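Local structure of 7,8-dihydro-6-hydroxymethylpterin pyrophosphokinase-dihydropteroate synthase (6JWS) at residues G393-N398 / V415-E420; T542-D545 / D550-N553. The protein probably makes 7,8-dihydropteroate in folate biosynthesis, pyrophosphorylating 6-hydroxymethyl-7,8-dihydropterin with ATP and then joining the product to 4-aminobenzoate. The protein carries 1 engineered substitution. One frame throughout, in Å; residues are numbered along the deposited sequence.

Interaction 1 of 2, residues G393-N398 / V415-E420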
loop_
_atom_site.group_PDB
_atom_site.type_symbol
_atom_site.label_atom_id
_atom_site.label_comp_id
_atom_site.label_asym_id
_atom_site.label_seq_id
_atom_site.Cartn_x
_atom_site.Cartn_y
_atom_site.Cartn_z
ATOM N N GLY B 393 -8.971 -12.752 -17.164
ATOM C CA GLY B 393 -10.433 -12.758 -17.176
ATOM C C GLY B 393 -10.981 -14.183 -17.266
ATOM O O GLY B 393 -10.417 -15.025 -17.966
ATOM N N ILE B 394 -12.048 -14.452 -16.508
ATOM C CA ILE B 394 -12.533 -15.812 -16.304
ATOM C C ILE B 394 -13.675 -16.089 -17.284
ATOM O O ILE B 394 -14.637 -15.333 -17.343
ATOM C CB ILE B 394 -13.027 -16.020 -14.855
ATOM C CG1 ILE B 394 -11.916 -15.916 -13.813
ATOM C CG2 ILE B 394 -13.785 -17.338 -14.715
ATOM C CD1 ILE B 394 -12.439 -15.698 -12.402
ATOM N N LEU B 395 -13.569 -17.186 -18.042
ATOM C CA LEU B 395 -14.699 -17.683 -18.810
ATOM C C LEU B 395 -14.982 -19.128 -18.409
ATOM O O LEU B 395 -14.302 -20.037 -18.851
ATOM C CB LEU B 395 -14.420 -17.592 -20.314
ATOM C CG LEU B 395 -15.584 -18.085 -21.174
ATOM C CD1 LEU B 395 -16.740 -17.097 -21.136
ATOM C CD2 LEU B 395 -15.147 -18.310 -22.612
ATOM N N ASN B 396 -15.979 -19.315 -17.553
ATOM C CA ASN B 396 -16.429 -20.637 -17.164
ATOM C C ASN B 396 -17.649 -20.983 -18.015
ATOM O O ASN B 396 -18.710 -20.387 -17.847
ATOM C CB ASN B 396 -16.774 -20.690 -15.674
ATOM C CG ASN B 396 -17.386 -22.011 -15.244
ATOM O OD1 ASN B 396 -17.133 -23.051 -15.839
ATOM N ND2 ASN B 396 -18.167 -21.988 -14.177
ATOM N N VAL B 397 -17.475 -21.936 -18.936
ATOM C CA VAL B 397 -18.504 -22.215 -19.924
ATOM C C VAL B 397 -19.745 -22.808 -19.247
ATOM O O VAL B 397 -20.862 -22.362 -19.518
ATOM C CB VAL B 397 -17.970 -23.044 -21.104
ATOM C CG1 VAL B 397 -19.088 -23.395 -22.093
ATOM C CG2 VAL B 397 -16.836 -22.298 -21.801
ATOM N N ASN B 398 -19.532 -23.742 -18.314
ATOM C CA ASN B 398 -20.600 -24.266 -17.478
ATOM C C ASN B 398 -21.455 -23.131 -16.919
ATOM O O ASN B 398 -22.673 -23.125 -17.111
ATOM C CB ASN B 398 -20.066 -25.073 -16.296
ATOM C CG ASN B 398 -20.276 -26.562 -16.447
ATOM O OD1 ASN B 398 -19.315 -27.307 -16.645
ATOM N ND2 ASN B 398 -21.521 -27.005 -16.348
ATOM N N VAL B 415 -17.900 -16.496 -26.939
ATOM C CA VAL B 415 -16.846 -15.791 -27.648
ATOM C C VAL B 415 -17.048 -14.277 -27.528
ATOM O O VAL B 415 -16.084 -13.518 -27.408
ATOM C CB VAL B 415 -16.734 -16.292 -29.102
ATOM C CG1 VAL B 415 -15.890 -15.376 -29.977
ATOM C CG2 VAL B 415 -16.173 -17.703 -29.135
ATOM N N GLN B 416 -18.313 -13.847 -27.528
ATOM C CA GLN B 416 -18.658 -12.453 -27.344
ATOM C C GLN B 416 -18.055 -11.966 -26.025
ATOM O O GLN B 416 -17.435 -10.904 -25.978
ATOM C CB GLN B 416 -20.179 -12.335 -27.280
ATOM C CG GLN B 416 -20.770 -11.149 -28.024
ATOM C CD GLN B 416 -22.200 -11.471 -28.405
ATOM O OE1 GLN B 416 -22.487 -11.900 -29.526
ATOM N NE2 GLN B 416 -23.112 -11.309 -27.456
ATOM N N ARG B 417 -18.272 -12.748 -24.955
ATOM C CA ARG B 417 -17.770 -12.467 -23.618
ATOM C C ARG B 417 -16.242 -12.361 -23.625
ATOM O O ARG B 417 -15.693 -11.476 -22.978
ATOM C CB ARG B 417 -18.292 -13.510 -22.626
ATOM C CG ARG B 417 -17.874 -13.279 -21.180
ATOM C CD ARG B 417 -18.336 -11.972 -20.558
ATOM N NE ARG B 417 -17.802 -11.827 -19.204
ATOM C CZ ARG B 417 -17.328 -10.695 -18.680
ATOM N NH1 ARG B 417 -17.323 -9.577 -19.390
ATOM N NH2 ARG B 417 -16.856 -10.692 -17.444
ATOM N N MET B 418 -15.569 -13.231 -24.392
ATOM C CA MET B 418 -14.120 -13.188 -24.520
ATOM C C MET B 418 -13.666 -11.873 -25.140
ATOM O O MET B 418 -12.645 -11.327 -24.724
ATOM C CB MET B 418 -13.573 -14.360 -25.340
ATOM C CG MET B 418 -13.731 -15.670 -24.610
ATOM S SD MET B 418 -13.307 -17.133 -25.570
ATOM C CE MET B 418 -11.544 -16.892 -25.790
ATOM N N PHE B 419 -14.418 -11.373 -26.131
ATOM C CA PHE B 419 -14.074 -10.116 -26.780
ATOM C C PHE B 419 -14.298 -8.951 -25.814
ATOM O O PHE B 419 -13.508 -8.019 -25.749
ATOM C CB PHE B 419 -14.773 -9.984 -28.141
ATOM C CG PHE B 419 -13.999 -10.598 -29.289
ATOM C CD1 PHE B 419 -13.020 -9.875 -29.960
ATOM C CD2 PHE B 419 -14.245 -11.900 -29.703
ATOM C CE1 PHE B 419 -12.303 -10.446 -31.002
ATOM C CE2 PHE B 419 -13.520 -12.479 -30.735
ATOM C CZ PHE B 419 -12.551 -11.752 -31.382
ATOM N N GLU B 420 -15.382 -9.014 -25.060
ATOM C CA GLU B 420 -15.700 -8.039 -24.034
ATOM C C GLU B 420 -14.547 -7.917 -23.017
ATOM O O GLU B 420 -14.122 -6.814 -22.649
ATOM C CB GLU B 420 -16.996 -8.527 -23.397
ATOM C CG GLU B 420 -17.907 -7.447 -22.881
ATOM C CD GLU B 420 -19.214 -8.078 -22.432
ATOM O OE1 GLU B 420 -19.929 -8.659 -23.299
ATOM O OE2 GLU B 420 -19.488 -8.040 -21.221
HETATM O O HOH W 1 -17.247 -14.454 -18.394
#
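Leu395 reaches from strand 390-396 to helix 411-424 and splits its two methyl groups between Arg417 and Met418. Its CG stands anti to the backbone N (chi1 -179°), which carries the fork outward from the strand to the helix. CD2 takes the Met418 side. Leu395 CD2 lies 3.6 Å from Met418 CG and 3.7 Å from Met418 SD, and the two side chains cross at about a right angle. The flank of the thioether chain, CG and SD, meets the leucine. CD1 takes the Arg417 side, and Leu395 CD1 lies 4.0 Å from Arg417 CG. Here leucine and arginine run past each other in opposite directions, and the aliphatic base of the arginine does the touching. The arginine then bends at chi2 (61°). Arg417 NE gives a hydrogen bond of 2.8 Å to a water, and the same water donates to Ile394 O at 2.9 Å. At the far end Arg417 NH1 forms a salt bridge with Glu420 OE2 at 3.2 Å, though its hydrogen bond is poorly angled and weak. Leu395 also touches Ile431 of strand 428-432, and Met418 touches Phe459 of helix 448-464. Strand and helix of this beta-alpha unit of the TIM barrel are thus joined by apolar packing, with a single water-mediated polar link beside it.

Interaction 2 of 2, residues T542-D545 / D550-N553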
loop_
_atom_site.group_PDB
_atom_site.type_symbol
_atom_site.label_atom_id
_atom_site.label_comp_id
_atom_site.label_asym_id
_atom_site.label_seq_id
_atom_site.Cartn_x
_atom_site.Cartn_y
_atom_site.Cartn_z
ATOM N N THR B 542 -8.448 -29.282 6.111
ATOM C CA THR B 542 -8.078 -27.940 6.519
ATOM C C THR B 542 -6.972 -27.930 7.580
ATOM O O THR B 542 -6.539 -26.852 8.028
ATOM C CB THR B 542 -9.397 -27.258 6.889
ATOM O OG1 THR B 542 -9.584 -26.305 5.850
ATOM C CG2 THR B 542 -9.474 -26.700 8.286
ATOM N N ASN B 543 -6.461 -29.116 7.924
ATOM C CA ASN B 543 -5.403 -29.196 8.925
ATOM C C ASN B 543 -4.022 -29.108 8.275
ATOM O O ASN B 543 -3.633 -29.952 7.480
ATOM C CB ASN B 543 -5.533 -30.434 9.821
ATOM C CG ASN B 543 -6.876 -30.556 10.511
ATOM O OD1 ASN B 543 -7.495 -29.548 10.857
ATOM N ND2 ASN B 543 -7.338 -31.787 10.733
ATOM N N TYR B 544 -3.255 -28.098 8.669
ATOM C CA TYR B 544 -1.932 -27.910 8.121
ATOM C C TYR B 544 -0.946 -27.826 9.280
ATOM O O TYR B 544 -1.187 -27.124 10.254
ATOM C CB TYR B 544 -1.877 -26.622 7.294
ATOM C CG TYR B 544 -2.656 -26.679 6.007
ATOM C CD1 TYR B 544 -4.011 -26.350 5.977
ATOM C CD2 TYR B 544 -2.035 -27.082 4.818
ATOM C CE1 TYR B 544 -4.733 -26.426 4.795
ATOM C CE2 TYR B 544 -2.748 -27.164 3.629
ATOM C CZ TYR B 544 -4.094 -26.826 3.624
ATOM O OH TYR B 544 -4.799 -26.917 2.460
ATOM N N ASP B 545 0.180 -28.508 9.148
ATOM C CA ASP B 545 1.254 -28.332 10.102
ATOM C C ASP B 545 1.768 -26.878 10.091
ATOM O O ASP B 545 1.861 -26.237 11.122
ATOM C CB ASP B 545 2.356 -29.354 9.839
ATOM C CG ASP B 545 3.480 -29.191 10.835
ATOM O OD1 ASP B 545 3.176 -29.046 12.047
ATOM O OD2 ASP B 545 4.643 -29.160 10.395
ATOM N N ASP B 550 3.918 -25.086 4.155
ATOM C CA ASP B 550 3.509 -26.352 3.554
ATOM C C ASP B 550 3.136 -26.154 2.077
ATOM O O ASP B 550 3.594 -26.907 1.218
ATOM C CB ASP B 550 2.376 -27.026 4.342
ATOM C CG ASP B 550 2.783 -27.472 5.749
ATOM O OD1 ASP B 550 4.021 -27.537 6.028
ATOM O OD2 ASP B 550 1.862 -27.727 6.578
ATOM N N ILE B 551 2.342 -25.105 1.792
ATOM C CA ILE B 551 1.868 -24.805 0.447
ATOM C C ILE B 551 3.033 -24.352 -0.438
ATOM O O ILE B 551 3.229 -24.897 -1.517
ATOM C CB ILE B 551 0.680 -23.819 0.516
ATOM C CG1 ILE B 551 -0.590 -24.530 1.014
ATOM C CG2 ILE B 551 0.451 -23.115 -0.808
ATOM C CD1 ILE B 551 -1.603 -23.603 1.635
ATOM N N LYS B 552 3.864 -23.420 0.054
ATOM C CA LYS B 552 5.090 -23.012 -0.618
ATOM C C LYS B 552 5.981 -24.211 -0.952
ATOM O O LYS B 552 6.452 -24.350 -2.097
ATOM C CB LYS B 552 5.876 -21.985 0.214
ATOM C CG LYS B 552 7.059 -21.356 -0.505
ATOM C CD LYS B 552 7.958 -20.430 0.313
ATOM C CE LYS B 552 9.227 -20.136 -0.464
ATOM N NZ LYS B 552 9.901 -18.887 -0.029
ATOM N N ASN B 553 6.257 -25.056 0.053
ATOM C CA ASN B 553 7.130 -26.215 -0.167
ATOM C C ASN B 553 6.515 -27.165 -1.194
ATOM O O ASN B 553 7.214 -27.679 -2.047
ATOM C CB ASN B 553 7.531 -26.935 1.129
ATOM C CG ASN B 553 8.493 -26.111 1.967
ATOM O OD1 ASN B 553 9.351 -25.425 1.406
ATOM N ND2 ASN B 553 8.351 -26.147 3.292
HETATM O O HOH W 2 0.158 -29.779 6.492
HETATM O O HOH W 3 5.763 -28.382 8.179
#
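Asp550 opens the segment 550-553 with its carboxylate turned to the loop residues Tyr544 and Asp545. Its CG lies anti to the carbonyl carbon (chi1 -65°), and this sets OD2 against the loop. Asp550 OD2 sits 3.7 Å from Asp545 CB, and it comes up at the edge of the Tyr544 ring, near the ring plane. Asp545 N is close to OD2, but the angle is poor. A water joins them instead, accepting from Asp545 N at 2.9 Å and donating to Asp550 OD2 at 2.7 Å. OD2 also accepts a direct hydrogen bond from Asn546 N. A second water donates to both acids, at 2.6 Å to Asp545 OD2 and at 2.9 Å to Asp550 OD1. It thus spans two carboxylate oxygens 4.7 Å apart, which probably eases the repulsion of like charges. Ile551 follows, and its end carries it nearer to the loop than its base. Ile551 CD1 lies 4.2 Å from Tyr544 CE2, approaching the ring obliquely. This is the apolar part of the contact. The tyrosine is held at its far end, where OH hydrogen-bonds to Ala581 O, and Arg532 makes a cation-pi contact with the ring. The contact therefore ties the loop after strand 525-529 to the first turns of helix 547-564, while Tyr544 and Ile551 both pack on helix 584-592, through Gln586 and Leu590.

How the interactions relate
Both contacts belong to the pterin-binding TIM barrel, the dihydropteroate synthase part of the chain. They come in series, interaction 1 closing before interaction 2 opens. Their centres are 33 Å apart, and their nearest atoms about 19 Å, so they do not touch. Their parent strands lie in the same parallel sheet: strand 390-396 of interaction 1 and strand 525-529, which precedes the loop of interaction 2, are separated in it by strands 428-432, 478-482 and 500-503. Interaction 1 packs a strand on the second helix after it; interaction 2 packs a loop on the helix that directly follows. The side chains of Leu395 and Ile551 are each about 11 Å from the bound pteroic acid, so neither touches it; both contacts are packing within the domain that holds it.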